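Local atomic coordinates of cysteine synthase (Helicobacter pylori, PDB entry 6AHI), a protein that catalyses the pyridoxal 5'-phosphate-dependent formation of L-cysteine and acetate from O-acetyl-L-serine and hydrogen sulfide, working as a homodimer. Residues Phe17-Lys22 / Lys258-Leu263; Ile32-Glu37 / Val288-Pro293. All blocks are in the same frame, centred on the assembly; numbering follows the deposited sequence.

Contact 1 (Phe17-Lys22 / Lys258-Leu263)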
ATOM      1  N   PHE A  17      10.976  -1.598 -10.858  1.00 14.42           N
ATOM      2  CA  PHE A  17      12.160  -1.907 -10.127  1.00 14.76           C
ATOM      3  C   PHE A  17      13.144  -2.627 -11.046  1.00 15.69           C
ATOM      4  O   PHE A  17      12.780  -3.639 -11.690  1.00 15.55           O
ATOM      5  CB  PHE A  17      11.826  -2.783  -8.921  1.00 15.42           C
ATOM      6  CG  PHE A  17      12.873  -2.705  -7.827  1.00 16.01           C
ATOM      7  CD1 PHE A  17      14.045  -3.429  -7.934  1.00 17.90           C
ATOM      8  CD2 PHE A  17      12.749  -1.815  -6.778  1.00 16.29           C
ATOM      9  CE1 PHE A  17      15.053  -3.305  -6.988  1.00 18.33           C
ATOM     10  CE2 PHE A  17      13.730  -1.720  -5.803  1.00 17.30           C
ATOM     11  CZ  PHE A  17      14.891  -2.451  -5.919  1.00 18.87           C
ATOM     12  N   LYS A  18      14.387  -2.141 -11.101  1.00 15.43           N
ATOM     13  CA  LYS A  18      15.432  -2.772 -11.912  1.00 16.73           C
ATOM     14  C   LYS A  18      16.412  -3.532 -11.014  1.00 16.41           C
ATOM     15  O   LYS A  18      17.025  -2.958 -10.082  1.00 17.06           O
ATOM     16  CB  LYS A  18      16.207  -1.757 -12.745  1.00 20.11           C
ATOM     17  CG  LYS A  18      17.276  -2.344 -13.657  1.00 22.45           C
ATOM     18  CD  LYS A  18      18.158  -1.250 -14.224  1.00 24.19           C
ATOM     19  CE  LYS A  18      19.008  -1.732 -15.370  1.00 26.83           C
ATOM     20  NZ  LYS A  18      19.806  -0.589 -15.872  1.00 32.79           N
ATOM     21  N   PHE A  19      16.516  -4.840 -11.280  1.00 16.54           N
ATOM     22  CA  PHE A  19      17.445  -5.746 -10.626  1.00 16.50           C
ATOM     23  C   PHE A  19      18.596  -6.088 -11.586  1.00 18.12           C
ATOM     24  O   PHE A  19      18.372  -6.391 -12.769  1.00 18.34           O
ATOM     25  CB  PHE A  19      16.739  -7.050 -10.253  1.00 16.96           C
ATOM     26  CG  PHE A  19      15.524  -6.914  -9.377  1.00 16.72           C
ATOM     27  CD1 PHE A  19      15.634  -7.024  -7.991  1.00 17.79           C
ATOM     28  CD2 PHE A  19      14.259  -6.774  -9.930  1.00 15.86           C
ATOM     29  CE1 PHE A  19      14.502  -6.967  -7.182  1.00 17.50           C
ATOM     30  CE2 PHE A  19      13.143  -6.693  -9.116  1.00 16.45           C
ATOM     31  CZ  PHE A  19      13.263  -6.780  -7.748  1.00 17.18           C
ATOM     32  N   THR A  20      19.838  -6.092 -11.065  1.00 19.32           N
ATOM     33  CA  THR A  20      21.007  -6.492 -11.834  1.00 21.44           C
ATOM     34  C   THR A  20      21.811  -7.536 -11.059  1.00 21.56           C
ATOM     35  O   THR A  20      21.393  -7.983  -9.977  1.00 20.13           O
ATOM     36  CB  THR A  20      21.897  -5.276 -12.124  1.00 22.93           C
ATOM     37  OG1 THR A  20      22.423  -4.846 -10.867  1.00 24.14           O
ATOM     38  CG2 THR A  20      21.140  -4.162 -12.806  1.00 24.55           C
ATOM     39  N   ASN A  21      23.000  -7.866 -11.596  1.00 22.11           N
ATOM     40  CA  ASN A  21      23.904  -8.877 -10.993  1.00 24.50           C
ATOM     41  C   ASN A  21      24.388  -8.431  -9.607  1.00 25.84           C
ATOM     42  O   ASN A  21      24.975  -9.261  -8.906  1.00 29.35           O
ATOM     43  CB  ASN A  21      25.114  -9.217 -11.886  1.00 25.54           C
ATOM     44  CG  ASN A  21      26.040  -8.052 -12.141  1.00 26.63           C
ATOM     45  OD1 ASN A  21      25.721  -6.913 -11.829  1.00 28.67           O
ATOM     46  ND2 ASN A  21      27.195  -8.314 -12.728  1.00 30.10           N
ATOM     47  N   LYS A  22      24.171  -7.153  -9.233  1.00 25.76           N
ATOM     48  CA  LYS A  22      24.490  -6.623  -7.900  1.00 28.64           C
ATOM     49  C   LYS A  22      23.537  -7.182  -6.842  1.00 27.04           C
ATOM     50  O   LYS A  22      23.858  -7.145  -5.693  1.00 26.79           O
ATOM     51  CB  LYS A  22      24.252  -5.113  -7.759  1.00 33.59           C
ATOM     52  CG  LYS A  22      25.115  -4.192  -8.593  1.00 43.26           C
ATOM     53  CD  LYS A  22      26.569  -4.512  -8.491  1.00 50.65           C
ATOM     54  CE  LYS A  22      27.375  -3.802  -9.556  1.00 60.39           C
ATOM     55  NZ  LYS A  22      27.376  -4.546 -10.843  1.00 66.25           N
ATOM     56  N   LYS A 258      13.473  -8.707   2.505  1.00 23.68           N
ATOM     57  CA  LYS A 258      14.722  -8.619   3.275  1.00 26.54           C
ATOM     58  C   LYS A 258      15.820  -7.891   2.498  1.00 24.60           C
ATOM     59  O   LYS A 258      16.510  -7.042   3.044  1.00 22.83           O
ATOM     60  CB  LYS A 258      15.225 -10.018   3.649  1.00 30.32           C
ATOM     61  CG  LYS A 258      16.134 -10.073   4.865  1.00 37.09           C
ATOM     62  CD  LYS A 258      16.510 -11.509   5.209  1.00 44.13           C
ATOM     63  CE  LYS A 258      16.574 -11.820   6.695  1.00 54.05           C
ATOM     64  NZ  LYS A 258      17.762 -11.179   7.301  1.00 62.15           N
ATOM     65  N   LYS A 259      15.951  -8.201   1.212  1.00 23.09           N
ATOM     66  CA  LYS A 259      17.065  -7.673   0.423  1.00 24.76           C
ATOM     67  C   LYS A 259      16.680  -6.352  -0.275  1.00 22.70           C
ATOM     68  O   LYS A 259      17.539  -5.573  -0.551  1.00 24.10           O
ATOM     69  CB  LYS A 259      17.500  -8.674  -0.658  1.00 26.66           C
ATOM     70  CG  LYS A 259      18.102  -9.989  -0.180  1.00 31.73           C
ATOM     71  CD  LYS A 259      18.665 -10.817  -1.365  1.00 35.07           C
ATOM     72  CE  LYS A 259      19.534 -11.966  -0.895  1.00 42.94           C
ATOM     73  NZ  LYS A 259      20.840 -11.495  -0.362  1.00 44.98           N
ATOM     74  N   ASN A 260      15.406  -6.153  -0.655  1.00 20.27           N
ATOM     75  CA  ASN A 260      15.035  -5.075  -1.557  1.00 19.95           C
ATOM     76  C   ASN A 260      13.998  -4.121  -0.951  1.00 19.25           C
ATOM     77  O   ASN A 260      13.693  -3.086  -1.579  1.00 18.38           O
ATOM     78  CB  ASN A 260      14.533  -5.629  -2.897  1.00 19.66           C
ATOM     79  CG  ASN A 260      15.496  -6.655  -3.456  1.00 22.04           C
ATOM     80  OD1 ASN A 260      15.172  -7.832  -3.555  1.00 23.97           O
ATOM     81  ND2 ASN A 260      16.695  -6.225  -3.802  1.00 23.70           N
ATOM     82  N   GLY A 261      13.402  -4.486   0.182  1.00 19.25           N
ATOM     83  CA  GLY A 261      12.317  -3.698   0.803  1.00 19.70           C
ATOM     84  C   GLY A 261      11.008  -3.735   0.030  1.00 19.32           C
ATOM     85  O   GLY A 261      10.159  -2.873   0.237  1.00 20.06           O
ATOM     86  N   LEU A 262      10.828  -4.750  -0.817  1.00 18.28           N
ATOM     87  CA  LEU A 262       9.601  -4.940  -1.557  1.00 19.36           C
ATOM     88  C   LEU A 262       8.680  -5.864  -0.746  1.00 20.09           C
ATOM     89  O   LEU A 262       9.044  -7.002  -0.437  1.00 22.00           O
ATOM     90  CB  LEU A 262       9.925  -5.524  -2.932  1.00 19.01           C
ATOM     91  CG  LEU A 262      10.450  -4.527  -3.954  1.00 20.68           C
ATOM     92  CD1 LEU A 262      11.249  -5.224  -5.045  1.00 20.04           C
ATOM     93  CD2 LEU A 262       9.318  -3.708  -4.565  1.00 23.09           C
ATOM     94  N   LEU A 263       7.492  -5.359  -0.408  1.00 19.61           N
ATOM     95  CA  LEU A 263       6.521  -6.093   0.378  1.00 21.20           C
ATOM     96  C   LEU A 263       5.401  -6.605  -0.535  1.00 20.61           C
ATOM     97  O   LEU A 263       4.310  -6.016  -0.624  1.00 19.62           O
ATOM     98  CB  LEU A 263       5.985  -5.170   1.475  1.00 22.88           C
ATOM     99  CG  LEU A 263       7.053  -4.654   2.435  1.00 24.07           C
ATOM    100  CD1 LEU A 263       6.471  -3.577   3.319  1.00 24.36           C
ATOM    101  CD2 LEU A 263       7.611  -5.807   3.279  1.00 25.73           C
TER

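Contact 2 (Ile32-Glu37 / Val288-Pro293)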
ATOM      1  N   ILE A  32      16.535  -7.529 -14.753  1.00 16.04           N
ATOM      2  CA  ILE A  32      15.137  -7.837 -14.603  1.00 17.57           C
ATOM      3  C   ILE A  32      14.438  -6.533 -14.210  1.00 17.21           C
ATOM      4  O   ILE A  32      14.804  -5.890 -13.244  1.00 16.87           O
ATOM      5  CB  ILE A  32      14.892  -8.965 -13.576  1.00 18.64           C
ATOM      6  CG1 ILE A  32      15.542 -10.286 -13.996  1.00 20.43           C
ATOM      7  CG2 ILE A  32      13.392  -9.135 -13.329  1.00 18.00           C
ATOM      8  CD1 ILE A  32      15.540 -11.331 -12.923  1.00 21.82           C
ATOM      9  N   TYR A  33      13.357  -6.243 -14.927  1.00 16.64           N
ATOM     10  CA  TYR A  33      12.477  -5.147 -14.614  1.00 16.63           C
ATOM     11  C   TYR A  33      11.155  -5.709 -14.094  1.00 16.17           C
ATOM     12  O   TYR A  33      10.495  -6.403 -14.801  1.00 17.17           O
ATOM     13  CB  TYR A  33      12.210  -4.314 -15.852  1.00 16.79           C
ATOM     14  CG  TYR A  33      13.449  -3.705 -16.415  1.00 19.28           C
ATOM     15  CD1 TYR A  33      13.929  -2.515 -15.913  1.00 19.58           C
ATOM     16  CD2 TYR A  33      14.166  -4.321 -17.418  1.00 22.27           C
ATOM     17  CE1 TYR A  33      15.048  -1.905 -16.448  1.00 20.80           C
ATOM     18  CE2 TYR A  33      15.324  -3.741 -17.936  1.00 23.70           C
ATOM     19  CZ  TYR A  33      15.755  -2.520 -17.463  1.00 23.43           C
ATOM     20  OH  TYR A  33      16.888  -1.928 -17.983  1.00 26.00           O
ATOM     21  N   ALA A  34      10.771  -5.290 -12.896  1.00 15.40           N
ATOM     22  CA  ALA A  34       9.522  -5.667 -12.321  1.00 15.13           C
ATOM     23  C   ALA A  34       8.624  -4.450 -12.257  1.00 15.38           C
ATOM     24  O   ALA A  34       8.914  -3.453 -11.576  1.00 14.19           O
ATOM     25  CB  ALA A  34       9.687  -6.251 -10.949  1.00 15.04           C
ATOM     26  N   LYS A  35       7.500  -4.569 -12.959  1.00 16.68           N
ATOM     27  CA  LYS A  35       6.466  -3.586 -12.872  1.00 18.14           C
ATOM     28  C   LYS A  35       5.735  -3.755 -11.538  1.00 16.76           C
ATOM     29  O   LYS A  35       5.225  -4.827 -11.253  1.00 17.30           O
ATOM     30  CB  LYS A  35       5.589  -3.745 -14.109  1.00 19.16           C
ATOM     31  CG  LYS A  35       4.506  -2.707 -14.229  1.00 20.98           C
ATOM     32  CD  LYS A  35       5.011  -1.364 -14.572  1.00 22.08           C
ATOM     33  CE  LYS A  35       3.920  -0.540 -15.214  1.00 22.10           C
ATOM     34  NZ  LYS A  35       4.211   0.894 -15.094  1.00 22.81           N
ATOM     35  N   LEU A  36       5.730  -2.693 -10.719  1.00 16.50           N
ATOM     36  CA  LEU A  36       5.266  -2.739  -9.343  1.00 17.34           C
ATOM     37  C   LEU A  36       3.767  -2.380  -9.247  1.00 19.22           C
ATOM     38  O   LEU A  36       3.403  -1.316  -8.714  1.00 21.37           O
ATOM     39  CB  LEU A  36       6.106  -1.774  -8.498  1.00 16.82           C
ATOM     40  CG  LEU A  36       7.609  -2.033  -8.510  1.00 16.34           C
ATOM     41  CD1 LEU A  36       8.293  -1.147  -7.481  1.00 16.15           C
ATOM     42  CD2 LEU A  36       7.887  -3.510  -8.257  1.00 15.89           C
ATOM     43  N   GLU A  37       2.933  -3.337  -9.630  1.00 19.70           N
ATOM     44  CA  GLU A  37       1.495  -3.171  -9.697  1.00 21.69           C
ATOM     45  C   GLU A  37       0.860  -3.235  -8.315  1.00 21.44           C
ATOM     46  O   GLU A  37      -0.267  -2.842  -8.155  1.00 22.54           O
ATOM     47  CB  GLU A  37       0.926  -4.231 -10.619  1.00 21.36           C
ATOM     48  CG  GLU A  37       1.258  -3.916 -12.058  1.00 22.94           C
ATOM     49  CD  GLU A  37       0.642  -2.601 -12.517  1.00 26.12           C
ATOM     50  OE1 GLU A  37      -0.618  -2.468 -12.410  1.00 32.09           O
ATOM     51  OE2 GLU A  37       1.405  -1.672 -12.932  1.00 27.26           O
ATOM     52  N   VAL A 288      14.735  -8.719 -18.997  1.00 17.05           N
ATOM     53  CA  VAL A 288      13.566  -9.564 -18.695  1.00 17.84           C
ATOM     54  C   VAL A 288      12.531  -8.731 -17.943  1.00 17.97           C
ATOM     55  O   VAL A 288      12.861  -8.135 -16.916  1.00 17.52           O
ATOM     56  CB  VAL A 288      13.975 -10.810 -17.892  1.00 18.48           C
ATOM     57  CG1 VAL A 288      12.779 -11.638 -17.464  1.00 19.67           C
ATOM     58  CG2 VAL A 288      14.958 -11.661 -18.677  1.00 19.52           C
ATOM     59  N   LEU A 289      11.300  -8.667 -18.465  1.00 17.08           N
ATOM     60  CA  LEU A 289      10.230  -7.939 -17.799  1.00 17.65           C
ATOM     61  C   LEU A 289       9.358  -8.921 -17.016  1.00 18.77           C
ATOM     62  O   LEU A 289       8.979  -9.978 -17.577  1.00 19.90           O
ATOM     63  CB  LEU A 289       9.387  -7.237 -18.851  1.00 18.79           C
ATOM     64  CG  LEU A 289       8.050  -6.659 -18.402  1.00 20.17           C
ATOM     65  CD1 LEU A 289       8.214  -5.514 -17.411  1.00 19.08           C
ATOM     66  CD2 LEU A 289       7.270  -6.211 -19.620  1.00 22.71           C
ATOM     67  N   THR A 290       9.006  -8.558 -15.781  1.00 17.98           N
ATOM     68  CA  THR A 290       7.982  -9.300 -15.012  1.00 18.93           C
ATOM     69  C   THR A 290       7.012  -8.297 -14.351  1.00 18.00           C
ATOM     70  O   THR A 290       7.183  -7.109 -14.410  1.00 16.82           O
ATOM     71  CB  THR A 290       8.648 -10.312 -14.068  1.00 19.78           C
ATOM     72  OG1 THR A 290       7.674 -11.208 -13.515  1.00 24.01           O
ATOM     73  CG2 THR A 290       9.373  -9.635 -12.932  1.00 18.67           C
ATOM     74  N   ILE A 291       5.977  -8.831 -13.706  1.00 17.98           N
ATOM     75  CA  ILE A 291       4.968  -8.064 -13.027  1.00 18.68           C
ATOM     76  C   ILE A 291       4.855  -8.624 -11.613  1.00 18.21           C
ATOM     77  O   ILE A 291       4.735  -9.850 -11.454  1.00 17.61           O
ATOM     78  CB  ILE A 291       3.609  -8.140 -13.760  1.00 21.52           C
ATOM     79  CG1 ILE A 291       3.696  -7.534 -15.162  1.00 22.97           C
ATOM     80  CG2 ILE A 291       2.506  -7.475 -12.944  1.00 21.17           C
ATOM     81  CD1 ILE A 291       2.664  -8.099 -16.068  1.00 27.58           C
ATOM     82  N   PHE A 292       4.857  -7.730 -10.627  1.00 17.83           N
ATOM     83  CA  PHE A 292       4.559  -8.049  -9.243  1.00 18.34           C
ATOM     84  C   PHE A 292       3.109  -7.684  -8.960  1.00 19.58           C
ATOM     85  O   PHE A 292       2.801  -6.509  -8.794  1.00 20.74           O
ATOM     86  CB  PHE A 292       5.500  -7.300  -8.294  1.00 17.92           C
ATOM     87  CG  PHE A 292       6.933  -7.756  -8.322  1.00 17.90           C
ATOM     88  CD1 PHE A 292       7.324  -8.840  -9.080  1.00 17.73           C
ATOM     89  CD2 PHE A 292       7.898  -7.097  -7.576  1.00 18.45           C
ATOM     90  CE1 PHE A 292       8.635  -9.272  -9.087  1.00 17.85           C
ATOM     91  CE2 PHE A 292       9.220  -7.512  -7.598  1.00 18.11           C
ATOM     92  CZ  PHE A 292       9.590  -8.611  -8.337  1.00 18.20           C
ATOM     93  N   PRO A 293       2.178  -8.657  -8.915  1.00 21.33           N
ATOM     94  CA  PRO A 293       0.750  -8.332  -8.899  1.00 22.78           C
ATOM     95  C   PRO A 293       0.146  -7.647  -7.660  1.00 23.15           C
ATOM     96  O   PRO A 293      -0.709  -6.806  -7.836  1.00 23.80           O
ATOM     97  CB  PRO A 293       0.069  -9.686  -9.164  1.00 23.52           C
ATOM     98  CG  PRO A 293       1.119 -10.508  -9.849  1.00 23.09           C
ATOM     99  CD  PRO A 293       2.401 -10.086  -9.162  1.00 22.01           C
TER

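Contact 1 (Phe17-Lys22 / Lys258-Leu263)
Asn260, in the last turn of its helix, is the first residue of 258-263 to meet the strand, and it does so at the edge of the Phe19 ring. Asn260 CB also comes to 4.4 Å from Phe17 CZ. The amide stands almost upright to the Phe19 ring, the two planes 85° apart, with Asn260 OD1 3.8 Å from Phe19 CE1 and near the ring plane. An amide oxygen suits this place because the rim of a phenyl ring carries the slightly positive hydrogens. The same oxygen is hydrogen-bonded to the hydroxyl of Tyr24, which gives this polar atom a partner beside the aromatic rings.

Gly261 follows with positive phi (70°), a backbone shape that a residue without a side chain adopts easily, and here the chain leaves the helix and turns back toward the sheet. Leu262 is thereby brought in facing the strand. One methyl does the work: Leu262 CD1 lies over a face of the Phe17 ring, 4.2 Å from its centroid, in a CH-pi contact displaced toward the rim, and it also reaches Phe19 CZ at 3.7 Å. Phe17 offers that face because its CG is anti to the backbone N (chi1 -157°), whereas the Phe19 side chain takes the other course, with CG beside its own N. The two rings meet in turn, Phe17 CD1 sitting 3.4 Å above the plane of Phe19 and over its centre. No hydrogen bond joins the segments, so the contact rests on apolar and aromatic packing.

Around this cluster, Leu256 of helix 246-260, Phe272 of helix 266-281 and Phe292 of strand 287-292 all touch Phe19. Strand 16-19 pairs with 31-36 and, through Phe17, with a strand of the second subunit, so the sheet continues across the dimer interface.

Contact 2 (Ile32-Glu37 / Val288-Pro293)
Two neighbouring parallel strands of the mixed sheet, 31-36 and 287-292, make this contact, and the end of 288-293 lies beside the probable cofactor site, with the side chain of Ile291 near Thr184 and that of Pro293 near Ser267, both of which probably bind pyridoxal phosphate, as in related enzymes. The backbone bonds take turns in the parallel manner. Tyr33 N gives to Val288 O at 2.8 Å, Thr290 N to Tyr33 O at 2.8 Å, Lys35 N to Thr290 O at 2.9 Å and Phe292 N to Lys35 O at 3.0 Å, all close to straight at the hydrogen. The ladder frays at its end, where Glu37 N reaches Phe292 O only weakly, as the chain makes an inverse gamma turn centred on Leu36.

Ile32, Ala34, Leu36, Val288, Thr290 and Phe292 share one face of the sheet. There the methyl Ala34 CB sits 3.5 Å above the centre of the Phe292 ring, a CH-pi contact close enough that a small residue suits the spot. With CG beside its own N (chi1 -69°) and the ring turned by chi2 near -5°, Phe292 presents a face to that methyl. Leu36 runs alongside, its CD2 3.7 Å from Phe292 CD2. Thr290 turns CG2 toward Ala34 CB, 3.9 Å away, while its hydroxyl is hydrogen-bonded to Val176 O on the next strand.

Tyr33, Lys35, Leu289 and Ile291 take the other face, where Tyr33, Lys35 and Leu289 pack on helix 160-168. Glu37 lays CG against Ile291 CG2 at 3.9 Å.

Lys35 NZ forms salt bridges with Glu163 and Glu167, and the Glu37 carboxylate meets Arg48, Asn40 and Thr14. The buried charges thus find partners beyond the strand pair, which would be expected to offset the cost of burying them, while main-chain bonds and apolar side chains hold the strands together.

In the fold
Both contacts involve the same mixed sheet and are largely buried, their centres about 11 Å apart, but contact 2 lies deeper, about 11 Å from the centre of the chain against about 20 Å for contact 1. Strand 16-19 joins them, pairing antiparallel with 31-36 through bonds of Phe17 N to Ala34 O (2.9 Å) and Phe19 N to Ile32 O (2.8 Å). Contact 2 is strand against strand, bonded along the backbone and ending near the cofactor site. Contact 1 brings a helix end and its following turn against the strand that is outermost within this chain, through side chains alone, beside the dimer interface and away from the annotated sites.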